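Local coordinates for protein beta-fructofuranosidase (Bifidobacterium adolescentis, PDB 6NOB) that probably hydrolyses terminal beta-fructofuranosidic bonds of sucrose-like sugars as a beta-fructofuranosidase of glycoside hydrolase family 32, at residues A[112-120]-A[464-472]; A[122-133]-A[144-155]. One frame throughout, in Å; residues are numbered along the deposited sequence.

Overall arrangement
Contacts 1 and 2 lie with their centres about 12 Å apart and reach the same curled sheet, an example of how a circular fold brings distant parts of a chain together. Along the chain, the loop 112-120 comes first, then the hairpin segments 122-133 and 144-155 of contact 2; only after more than 300 further residues does 464-472 return to complete contact 1. In the sheet, strand 468-481 runs parallel beside strand 127-138, with backbone bonds from Asn469 to Arg127 and Met129. Contact 2 is a hairpin of strands 127-138 and 141-149, whereas contact 1 covers the place where late and early strands meet, consistent with ring closure in the five-bladed beta-propeller of this family.

Contact 1 of 2, residues A[112-120]-A[464-472]; sequences YNRFGRSGA and QPCLANGMM
Arg117 is sandwiched: its guanidinium lies with one face over the backbone N of Ala468 and the other against the ring of Tyr112, while its NH1 comes 3.4 Å from Ala468 CB. Its polar edge is spent on Glu123, Pro124 and Phe125, which fix the plane. The bend at chi3 (66°) turns the guanidinium out of the line of the chain, whose CG slides past Leu467 CD1 at 3.6 Å in the reverse sense. The type II turn from Arg114 to Arg117 carries Gly116 against the same methyl, 4.1 Å from Gly116 C to Leu467 CD1. Arg114, the second arginine to reach the backbone of Cys466 to Ala468, lays one guanidinium face on Cys466 CB, its NE 3.7 Å from that CB, and turns its charge to Asp101. Farther along, the bent end of Met471 puts its CE 4.0 Å from Ser118 CB, while Ser118 OG bonds Glu123. The same loop is bonded to Asp588 and Arg589, so it bridges the propeller to the C-terminal beta-sandwich, the propeller-plus-sandwich pairing characteristic of glycoside hydrolase family 32.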
loop_
_atom_site.group_PDB
_atom_site.type_symbol
_atom_site.label_atom_id
_atom_site.label_comp_id
_atom_site.label_asym_id
_atom_site.label_seq_id
_atom_site.Cartn_x
_atom_site.Cartn_y
_atom_site.Cartn_z
ATOM N N TYR A 112 5.121 -4.782 18.391
ATOM C CA TYR A 112 3.859 -4.955 17.687
ATOM C C TYR A 112 2.672 -5.304 18.572
ATOM O O TYR A 112 1.535 -5.025 18.180
ATOM C CB TYR A 112 4.001 -6.038 16.608
ATOM C CG TYR A 112 4.834 -5.598 15.426
ATOM C CD1 TYR A 112 4.271 -4.859 14.394
ATOM C CD2 TYR A 112 6.182 -5.918 15.345
ATOM C CE1 TYR A 112 5.027 -4.452 13.314
ATOM C CE2 TYR A 112 6.947 -5.516 14.266
ATOM C CZ TYR A 112 6.365 -4.783 13.254
ATOM O OH TYR A 112 7.121 -4.380 12.177
ATOM N N ASN A 113 2.889 -5.908 19.739
ATOM C CA ASN A 113 1.775 -6.316 20.599
ATOM C C ASN A 113 1.338 -5.137 21.472
ATOM O O ASN A 113 1.563 -5.087 22.682
ATOM C CB ASN A 113 2.168 -7.527 21.436
ATOM C CG ASN A 113 1.014 -8.063 22.258
ATOM O OD1 ASN A 113 -0.138 -8.035 21.824
ATOM N ND2 ASN A 113 1.318 -8.550 23.457
ATOM N N ARG A 114 0.694 -4.169 20.820
ATOM C CA ARG A 114 0.227 -2.958 21.481
ATOM C C ARG A 114 -1.129 -2.557 20.921
ATOM O O ARG A 114 -1.401 -2.731 19.730
ATOM C CB ARG A 114 1.205 -1.785 21.305
ATOM C CG ARG A 114 2.631 -2.067 21.737
ATOM C CD ARG A 114 3.524 -0.876 21.447
ATOM N NE ARG A 114 2.997 0.348 22.044
ATOM C CZ ARG A 114 3.199 0.707 23.306
ATOM N NH1 ARG A 114 3.921 -0.065 24.108
ATOM N NH2 ARG A 114 2.684 1.839 23.767
ATOM N N PHE A 115 -1.974 -2.011 21.794
ATOM C CA PHE A 115 -3.262 -1.483 21.364
ATOM C C PHE A 115 -3.061 -0.429 20.282
ATOM O O PHE A 115 -2.199 0.446 20.401
ATOM C CB PHE A 115 -4.011 -0.894 22.561
ATOM C CG PHE A 115 -5.343 -0.284 22.214
ATOM C CD1 PHE A 115 -6.369 -1.061 21.697
ATOM C CD2 PHE A 115 -5.575 1.068 22.424
ATOM C CE1 PHE A 115 -7.595 -0.498 21.386
ATOM C CE2 PHE A 115 -6.798 1.637 22.114
ATOM C CZ PHE A 115 -7.809 0.854 21.595
ATOM N N GLY A 116 -3.847 -0.527 19.212
ATOM C CA GLY A 116 -3.690 0.325 18.054
ATOM C C GLY A 116 -2.942 -0.307 16.900
ATOM O O GLY A 116 -2.864 0.304 15.826
ATOM N N ARG A 117 -2.390 -1.503 17.084
ATOM C CA ARG A 117 -1.691 -2.220 16.030
ATOM C C ARG A 117 -2.476 -3.463 15.634
ATOM O O ARG A 117 -3.216 -4.035 16.441
ATOM C CB ARG A 117 -0.279 -2.626 16.468
ATOM C CG ARG A 117 0.516 -1.519 17.136
ATOM C CD ARG A 117 2.012 -1.730 16.968
ATOM N NE ARG A 117 2.423 -1.617 15.571
ATOM C CZ ARG A 117 3.648 -1.289 15.174
ATOM N NH1 ARG A 117 3.929 -1.209 13.881
ATOM N NH2 ARG A 117 4.594 -1.034 16.068
ATOM N N SER A 118 -2.316 -3.873 14.378
ATOM C CA SER A 118 -2.887 -5.129 13.925
ATOM C C SER A 118 -1.959 -6.283 14.290
ATOM O O SER A 118 -0.786 -6.092 14.619
ATOM C CB SER A 118 -3.125 -5.104 12.416
ATOM O OG SER A 118 -1.894 -5.133 11.714
ATOM N N GLY A 119 -2.496 -7.499 14.218
ATOM C CA GLY A 119 -1.726 -8.673 14.579
ATOM C C GLY A 119 -1.163 -9.453 13.408
ATOM O O GLY A 119 -0.166 -10.164 13.563
ATOM N N ALA A 120 -1.784 -9.333 12.228
ATOM C CA ALA A 120 -1.424 -10.164 11.087
ATOM C C ALA A 120 -1.203 -9.396 9.790
ATOM O O ALA A 120 -0.917 -10.025 8.766
ATOM C CB ALA A 120 -2.497 -11.237 10.847
ATOM N N GLN A 464 0.734 8.781 18.460
ATOM C CA GLN A 464 1.229 8.448 19.787
ATOM C C GLN A 464 2.551 7.712 19.627
ATOM O O GLN A 464 2.847 7.195 18.544
ATOM C CB GLN A 464 0.210 7.597 20.565
ATOM C CG GLN A 464 -0.399 6.464 19.767
ATOM C CD GLN A 464 -1.669 5.933 20.397
ATOM O OE1 GLN A 464 -2.613 5.559 19.702
ATOM N NE2 GLN A 464 -1.702 5.904 21.723
ATOM N N PRO A 465 3.377 7.675 20.670
ATOM C CA PRO A 465 4.674 7.000 20.555
ATOM C C PRO A 465 4.521 5.498 20.363
ATOM O O PRO A 465 3.458 4.913 20.591
ATOM C CB PRO A 465 5.360 7.315 21.889
ATOM C CG PRO A 465 4.662 8.524 22.407
ATOM C CD PRO A 465 3.245 8.391 21.948
ATOM N N CYS A 466 5.620 4.877 19.923
ATOM C CA CYS A 466 5.709 3.423 19.796
ATOM C C CYS A 466 4.582 2.868 18.930
ATOM O O CYS A 466 3.966 1.849 19.249
ATOM C CB CYS A 466 5.716 2.756 21.173
ATOM S SG CYS A 466 7.009 3.344 22.290
ATOM N N LEU A 467 4.305 3.553 17.822
ATOM C CA LEU A 467 3.210 3.178 16.941
ATOM C C LEU A 467 3.574 3.530 15.506
ATOM O O LEU A 467 4.355 4.450 15.255
ATOM C CB LEU A 467 1.906 3.884 17.328
ATOM C CG LEU A 467 0.611 3.212 16.876
ATOM C CD1 LEU A 467 0.327 2.006 17.749
ATOM C CD2 LEU A 467 -0.554 4.187 16.897
ATOM N N ALA A 468 2.990 2.794 14.568
ATOM C CA ALA A 468 3.123 3.086 13.151
ATOM C C ALA A 468 1.805 3.620 12.606
ATOM O O ALA A 468 0.729 3.328 13.137
ATOM C CB ALA A 468 3.546 1.841 12.365
ATOM N N ASN A 469 1.899 4.418 11.547
ATOM C CA ASN A 469 0.735 4.886 10.802
ATOM C C ASN A 469 0.808 4.256 9.416
ATOM O O ASN A 469 1.509 4.758 8.532
ATOM C CB ASN A 469 0.694 6.409 10.723
ATOM C CG ASN A 469 -0.567 6.927 10.037
ATOM O OD1 ASN A 469 -1.204 6.221 9.253
ATOM N ND2 ASN A 469 -0.927 8.168 10.331
ATOM N N GLY A 470 0.076 3.163 9.230
ATOM C CA GLY A 470 0.029 2.504 7.944
ATOM C C GLY A 470 0.118 0.998 8.043
ATOM O O GLY A 470 0.888 0.461 8.846
ATOM N N MET A 471 -0.679 0.303 7.237
ATOM C CA MET A 471 -0.578 -1.142 7.133
ATOM C C MET A 471 -0.945 -1.549 5.716
ATOM O O MET A 471 -1.595 -0.802 4.980
ATOM C CB MET A 471 -1.471 -1.857 8.157
ATOM C CG MET A 471 -2.909 -2.045 7.716
ATOM S SD MET A 471 -3.872 -3.012 8.892
ATOM C CE MET A 471 -3.970 -1.879 10.274
ATOM N N MET A 472 -0.505 -2.742 5.335
ATOM C CA MET A 472 -0.872 -3.317 4.053
ATOM C C MET A 472 -2.042 -4.273 4.229
ATOM O O MET A 472 -2.244 -4.851 5.301
ATOM C CB MET A 472 0.308 -4.048 3.414
ATOM C CG MET A 472 1.543 -3.183 3.245
ATOM S SD MET A 472 1.280 -1.840 2.071
ATOM C CE MET A 472 2.936 -1.184 1.970
#

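Contact 2 of 2, residues A[122-133]-A[144-155]. With PEG (di(hydroxyethyl)ether), chain G.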
loop_
_atom_site.group_PDB
_atom_site.type_symbol
_atom_site.label_atom_id
_atom_site.label_comp_id
_atom_site.label_asym_id
_atom_site.label_seq_id
_atom_site.Cartn_x
_atom_site.Cartn_y
_atom_site.Cartn_z
ATOM N N PHE A 122 0.983 -6.432 7.596
ATOM C CA PHE A 122 2.315 -5.845 7.628
ATOM C C PHE A 122 2.244 -4.388 8.065
ATOM O O PHE A 122 1.427 -3.611 7.559
ATOM C CB PHE A 122 3.007 -5.939 6.270
ATOM C CG PHE A 122 4.380 -5.323 6.268
ATOM C CD1 PHE A 122 5.472 -6.041 6.729
ATOM C CD2 PHE A 122 4.571 -4.013 5.850
ATOM C CE1 PHE A 122 6.736 -5.473 6.752
ATOM C CE2 PHE A 122 5.831 -3.439 5.874
ATOM C CZ PHE A 122 6.915 -4.172 6.322
ATOM N N GLU A 123 3.107 -4.022 9.005
ATOM C CA GLU A 123 3.315 -2.654 9.446
ATOM C C GLU A 123 4.804 -2.464 9.681
ATOM O O GLU A 123 5.504 -3.424 10.032
ATOM C CB GLU A 123 2.548 -2.336 10.740
ATOM C CG GLU A 123 1.052 -2.605 10.695
ATOM C CD GLU A 123 0.394 -2.424 12.052
ATOM O OE1 GLU A 123 1.098 -2.015 13.001
ATOM O OE2 GLU A 123 -0.823 -2.692 12.173
ATOM N N PRO A 124 5.321 -1.255 9.487
ATOM C CA PRO A 124 6.708 -0.982 9.875
ATOM C C PRO A 124 6.839 -0.966 11.391
ATOM O O PRO A 124 5.852 -0.998 12.128
ATOM C CB PRO A 124 6.986 0.394 9.266
ATOM C CG PRO A 124 5.641 1.038 9.195
ATOM C CD PRO A 124 4.673 -0.073 8.893
ATOM N N PHE A 125 8.093 -0.931 11.854
ATOM C CA PHE A 125 8.352 -0.844 13.287
ATOM C C PHE A 125 7.591 0.321 13.907
ATOM O O PHE A 125 6.916 0.169 14.930
ATOM C CB PHE A 125 9.853 -0.686 13.546
ATOM C CG PHE A 125 10.674 -1.872 13.132
ATOM C CD1 PHE A 125 10.379 -3.139 13.606
ATOM C CD2 PHE A 125 11.750 -1.715 12.275
ATOM C CE1 PHE A 125 11.142 -4.229 13.228
ATOM C CE2 PHE A 125 12.515 -2.800 11.894
ATOM C CZ PHE A 125 12.213 -4.057 12.372
ATOM N N ALA A 126 7.687 1.491 13.284
ATOM C CA ALA A 126 7.017 2.702 13.737
ATOM C C ALA A 126 7.005 3.683 12.570
ATOM O O ALA A 126 7.386 3.336 11.446
ATOM C CB ALA A 126 7.713 3.278 14.975
ATOM N N ARG A 127 6.577 4.918 12.844
ATOM C CA ARG A 127 6.547 6.003 11.865
ATOM C C ARG A 127 5.551 5.719 10.741
ATOM O O ARG A 127 4.627 4.919 10.915
ATOM C CB ARG A 127 7.952 6.265 11.306
ATOM C CG ARG A 127 9.060 6.313 12.365
ATOM C CD ARG A 127 8.948 7.531 13.283
ATOM N NE ARG A 127 8.123 7.277 14.463
ATOM C CZ ARG A 127 8.568 6.719 15.585
ATOM N NH1 ARG A 127 9.835 6.342 15.684
ATOM N NH2 ARG A 127 7.746 6.530 16.609
ATOM N N TRP A 128 5.728 6.368 9.590
ATOM C CA TRP A 128 4.713 6.423 8.542
ATOM C C TRP A 128 5.061 5.514 7.371
ATOM O O TRP A 128 6.224 5.421 6.966
ATOM C CB TRP A 128 4.537 7.858 8.033
ATOM C CG TRP A 128 3.774 7.973 6.738
ATOM C CD1 TRP A 128 4.262 7.788 5.473
ATOM C CD2 TRP A 128 2.392 8.329 6.583
ATOM N NE1 TRP A 128 3.268 7.989 4.547
ATOM C CE2 TRP A 128 2.112 8.325 5.200
ATOM C CE3 TRP A 128 1.364 8.645 7.478
ATOM C CZ2 TRP A 128 0.849 8.625 4.693
ATOM C CZ3 TRP A 128 0.110 8.943 6.970
ATOM C CH2 TRP A 128 -0.135 8.932 5.591
ATOM N N MET A 129 4.031 4.881 6.803
ATOM C CA MET A 129 4.157 4.076 5.595
ATOM C C MET A 129 2.899 4.236 4.748
ATOM O O MET A 129 1.790 4.268 5.290
ATOM C CB MET A 129 4.366 2.594 5.939
ATOM C CG MET A 129 4.199 1.650 4.754
ATOM S SD MET A 129 4.291 -0.098 5.195
ATOM C CE MET A 129 2.672 -0.363 5.905
ATOM N N ASN A 130 3.066 4.341 3.422
ATOM C CA ASN A 130 1.903 4.191 2.548
ATOM C C ASN A 130 2.121 3.143 1.449
ATOM O O ASN A 130 2.191 1.948 1.755
ATOM C CB ASN A 130 1.448 5.544 1.958
ATOM C CG ASN A 130 2.585 6.423 1.474
ATOM O OD1 ASN A 130 3.436 6.847 2.252
ATOM N ND2 ASN A 130 2.562 6.755 0.188
ATOM N N ASP A 131 2.231 3.570 0.190
ATOM C CA ASP A 131 2.022 2.680 -0.950
ATOM C C ASP A 131 2.967 1.479 -0.915
ATOM O O ASP A 131 4.149 1.632 -0.586
ATOM C CB ASP A 131 2.252 3.423 -2.267
ATOM C CG ASP A 131 1.392 4.653 -2.420
ATOM O OD1 ASP A 131 0.744 5.082 -1.441
ATOM O OD2 ASP A 131 1.378 5.191 -3.544
ATOM N N PRO A 132 2.499 0.286 -1.288
ATOM C CA PRO A 132 3.425 -0.818 -1.570
ATOM C C PRO A 132 4.108 -0.611 -2.913
ATOM O O PRO A 132 3.491 -0.160 -3.881
ATOM C CB PRO A 132 2.511 -2.049 -1.596
ATOM C CG PRO A 132 1.189 -1.508 -2.042
ATOM C CD PRO A 132 1.090 -0.118 -1.455
ATOM N N ASN A 133 5.399 -0.942 -2.967
ATOM C CA ASN A 133 6.205 -0.723 -4.159
ATOM C C ASN A 133 7.007 -1.971 -4.502
ATOM O O ASN A 133 7.256 -2.833 -3.656
ATOM C CB ASN A 133 7.177 0.456 -3.987
ATOM C CG ASN A 133 6.480 1.748 -3.604
ATOM O OD1 ASN A 133 7.033 2.565 -2.866
ATOM N ND2 ASN A 133 5.269 1.946 -4.110
ATOM N N LEU A 144 8.651 -6.952 -0.742
ATOM C CA LEU A 144 7.704 -5.872 -0.499
ATOM C C LEU A 144 8.489 -4.607 -0.177
ATOM O O LEU A 144 9.129 -4.519 0.878
ATOM C CB LEU A 144 6.750 -6.230 0.638
ATOM C CG LEU A 144 5.872 -5.113 1.199
ATOM C CD1 LEU A 144 4.960 -4.548 0.123
ATOM C CD2 LEU A 144 5.063 -5.639 2.370
ATOM N N PHE A 145 8.460 -3.645 -1.090
ATOM C CA PHE A 145 8.931 -2.298 -0.808
ATOM C C PHE A 145 7.733 -1.421 -0.472
ATOM O O PHE A 145 6.584 -1.769 -0.762
ATOM C CB PHE A 145 9.704 -1.714 -1.996
ATOM C CG PHE A 145 10.883 -2.547 -2.431
ATOM C CD1 PHE A 145 10.718 -3.612 -3.305
ATOM C CD2 PHE A 145 12.161 -2.254 -1.977
ATOM C CE1 PHE A 145 11.802 -4.371 -3.708
ATOM C CE2 PHE A 145 13.250 -3.011 -2.377
ATOM C CZ PHE A 145 13.071 -4.069 -3.243
ATOM N N PHE A 146 8.001 -0.277 0.155
ATOM C CA PHE A 146 6.887 0.583 0.526
ATOM C C PHE A 146 7.351 2.014 0.745
ATOM O O PHE A 146 8.464 2.265 1.214
ATOM C CB PHE A 146 6.165 0.069 1.778
ATOM C CG PHE A 146 7.068 -0.215 2.945
ATOM C CD1 PHE A 146 7.622 -1.476 3.122
ATOM C CD2 PHE A 146 7.343 0.771 3.882
ATOM C CE1 PHE A 146 8.445 -1.744 4.203
ATOM C CE2 PHE A 146 8.160 0.511 4.970
ATOM C CZ PHE A 146 8.715 -0.748 5.130
ATOM N N GLN A 147 6.465 2.944 0.387
ATOM C CA GLN A 147 6.646 4.350 0.709
ATOM C C GLN A 147 6.773 4.529 2.216
ATOM O O GLN A 147 5.976 3.981 2.982
ATOM C CB GLN A 147 5.459 5.151 0.179
ATOM C CG GLN A 147 5.349 5.183 -1.334
ATOM C CD GLN A 147 6.414 6.050 -1.972
ATOM O OE1 GLN A 147 6.242 7.258 -2.107
ATOM N NE2 GLN A 147 7.522 5.434 -2.369
ATOM N N LEU A 148 7.769 5.305 2.643
ATOM C CA LEU A 148 8.128 5.362 4.053
ATOM C C LEU A 148 8.620 6.754 4.427
ATOM O O LEU A 148 9.380 7.376 3.680
ATOM C CB LEU A 148 9.213 4.326 4.379
ATOM C CG LEU A 148 10.019 4.503 5.667
ATOM C CD1 LEU A 148 9.196 4.102 6.886
ATOM C CD2 LEU A 148 11.316 3.711 5.604
ATOM N N ASN A 149 8.183 7.228 5.587
ATOM C CA ASN A 149 8.766 8.409 6.226
ATOM C C ASN A 149 9.251 8.011 7.611
ATOM O O ASN A 149 8.422 7.819 8.520
ATOM C CB ASN A 149 7.756 9.553 6.328
ATOM C CG ASN A 149 8.202 10.638 7.301
ATOM O OD1 ASN A 149 9.391 10.956 7.398
ATOM N ND2 ASN A 149 7.249 11.205 8.035
ATOM N N PRO A 150 10.559 7.878 7.834
ATOM C CA PRO A 150 11.057 7.435 9.140
ATOM C C PRO A 150 11.166 8.531 10.188
ATOM O O PRO A 150 11.683 8.263 11.277
ATOM C CB PRO A 150 12.448 6.883 8.792
ATOM C CG PRO A 150 12.892 7.733 7.657
ATOM C CD PRO A 150 11.650 8.071 6.863
ATOM N N TYR A 151 10.694 9.749 9.910
ATOM C CA TYR A 151 10.896 10.869 10.819
ATOM C C TYR A 151 9.643 11.302 11.567
ATOM O O TYR A 151 9.740 12.173 12.439
ATOM C CB TYR A 151 11.462 12.076 10.056
ATOM C CG TYR A 151 12.857 11.854 9.531
ATOM C CD1 TYR A 151 13.962 12.018 10.355
ATOM C CD2 TYR A 151 13.068 11.466 8.213
ATOM C CE1 TYR A 151 15.242 11.810 9.879
ATOM C CE2 TYR A 151 14.343 11.255 7.726
ATOM C CZ TYR A 151 15.425 11.428 8.564
ATOM O OH TYR A 151 16.695 11.218 8.081
ATOM N N GLY A 152 8.483 10.733 11.266
ATOM C CA GLY A 152 7.277 11.202 11.917
ATOM C C GLY A 152 6.099 10.289 11.668
ATOM O O GLY A 152 6.222 9.228 11.054
ATOM N N PHE A 153 4.940 10.733 12.158
ATOM C CA PHE A 153 3.702 9.971 12.084
ATOM C C PHE A 153 2.884 10.271 10.835
ATOM O O PHE A 153 1.981 9.496 10.502
ATOM C CB PHE A 153 2.850 10.248 13.329
ATOM C CG PHE A 153 1.821 9.189 13.617
ATOM C CD1 PHE A 153 2.194 7.964 14.154
ATOM C CD2 PHE A 153 0.479 9.425 13.366
ATOM C CE1 PHE A 153 1.245 6.992 14.426
ATOM C CE2 PHE A 153 -0.474 8.459 13.633
ATOM C CZ PHE A 153 -0.089 7.239 14.165
ATOM N N GLY A 154 3.165 11.376 10.141
ATOM C CA GLY A 154 2.479 11.726 8.925
ATOM C C GLY A 154 3.358 11.544 7.694
ATOM O O GLY A 154 4.505 11.110 7.764
ATOM N N TRP A 155 2.781 11.889 6.548
ATOM C CA TRP A 155 3.522 11.831 5.297
ATOM C C TRP A 155 4.617 12.894 5.284
ATOM O O TRP A 155 4.449 13.988 5.831
ATOM C CB TRP A 155 2.575 12.021 4.109
ATOM C CG TRP A 155 3.240 11.829 2.779
ATOM C CD1 TRP A 155 3.272 10.685 2.031
ATOM C CD2 TRP A 155 3.974 12.812 2.040
ATOM N NE1 TRP A 155 3.983 10.896 0.873
ATOM C CE2 TRP A 155 4.424 12.194 0.855
ATOM C CE3 TRP A 155 4.293 14.156 2.264
ATOM C CZ2 TRP A 155 5.176 12.873 -0.099
ATOM C CZ3 TRP A 155 5.044 14.826 1.317
ATOM C CH2 TRP A 155 5.476 14.186 0.151
HETATM C C1 PEG G . 3.589 9.450 -2.353
HETATM O O1 PEG G . 4.048 8.690 -1.271
HETATM C C2 PEG G . 3.573 8.556 -3.590
HETATM O O2 PEG G . 2.361 8.748 -4.261
HETATM C C3 PEG G . 1.247 8.278 -3.557
HETATM C C4 PEG G . 0.212 7.785 -4.567
HETATM O O4 PEG G . 0.839 7.652 -5.814
#
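Leu144 lays its CD2 over one face of the Phe122 ring, 4.1 Å from the centroid. Phe145 exchanges two backbone bonds with Asn133 and stacks its ring on His162. On the other face of the sheet, Phe146 turns its ring back between backbone N and carbonyl carbon (chi1 51°), which brings one face against Met129 SD, 3.8 Å from the ring centroid, a Met-aromatic contact; its CE1 comes 3.5 Å from Phe122 CE2, the planes inclined at 57°. Opposite Gln147 the register shifts by one, a beta bulge at Asn130 and Asp131: Gln147 O accepts from Asn130 N, and Gln147 N gives to Asp131 O. The bulge lies in the Trp-Met-Asn-Asp-Pro-Asn signature of family 32, and Asp131, its OD2 bonded to Ser196 OG, probably corresponds to the aspartate that is the nucleophile in relatives. The Gln147 side chain bends so that NE2 donates to Asn133 OD1 at 3.0 Å, while OE1 accepts from PEG O1 at 2.8 Å. Asn130, its amide steeply turned against that of Gln147, gives ND2 to PEG O1 at 2.8 Å and to Asp131 OD1 from above the carboxylate plane, and OD1 takes the Trp128 NE1 hydrogen; these bonds fix its rotation. Asn149 pairs with Trp128 through two backbone bonds, and its side chain, in an Asx turn to Tyr151 N, also donates to Gly154 O. Pro150 and Gly152 offer carbonyls to the aliphatic part of Arg127, whose guanidinium is held by the carboxylate of Asp99 and the backbone O of Arg75. Trp155 sets its CA over the face of the Trp128 five-membered ring, 3.8 Å from the centroid, a CH-pi contact, and its NE1 donates to PEG O1, which lies in the Trp155 ring plane.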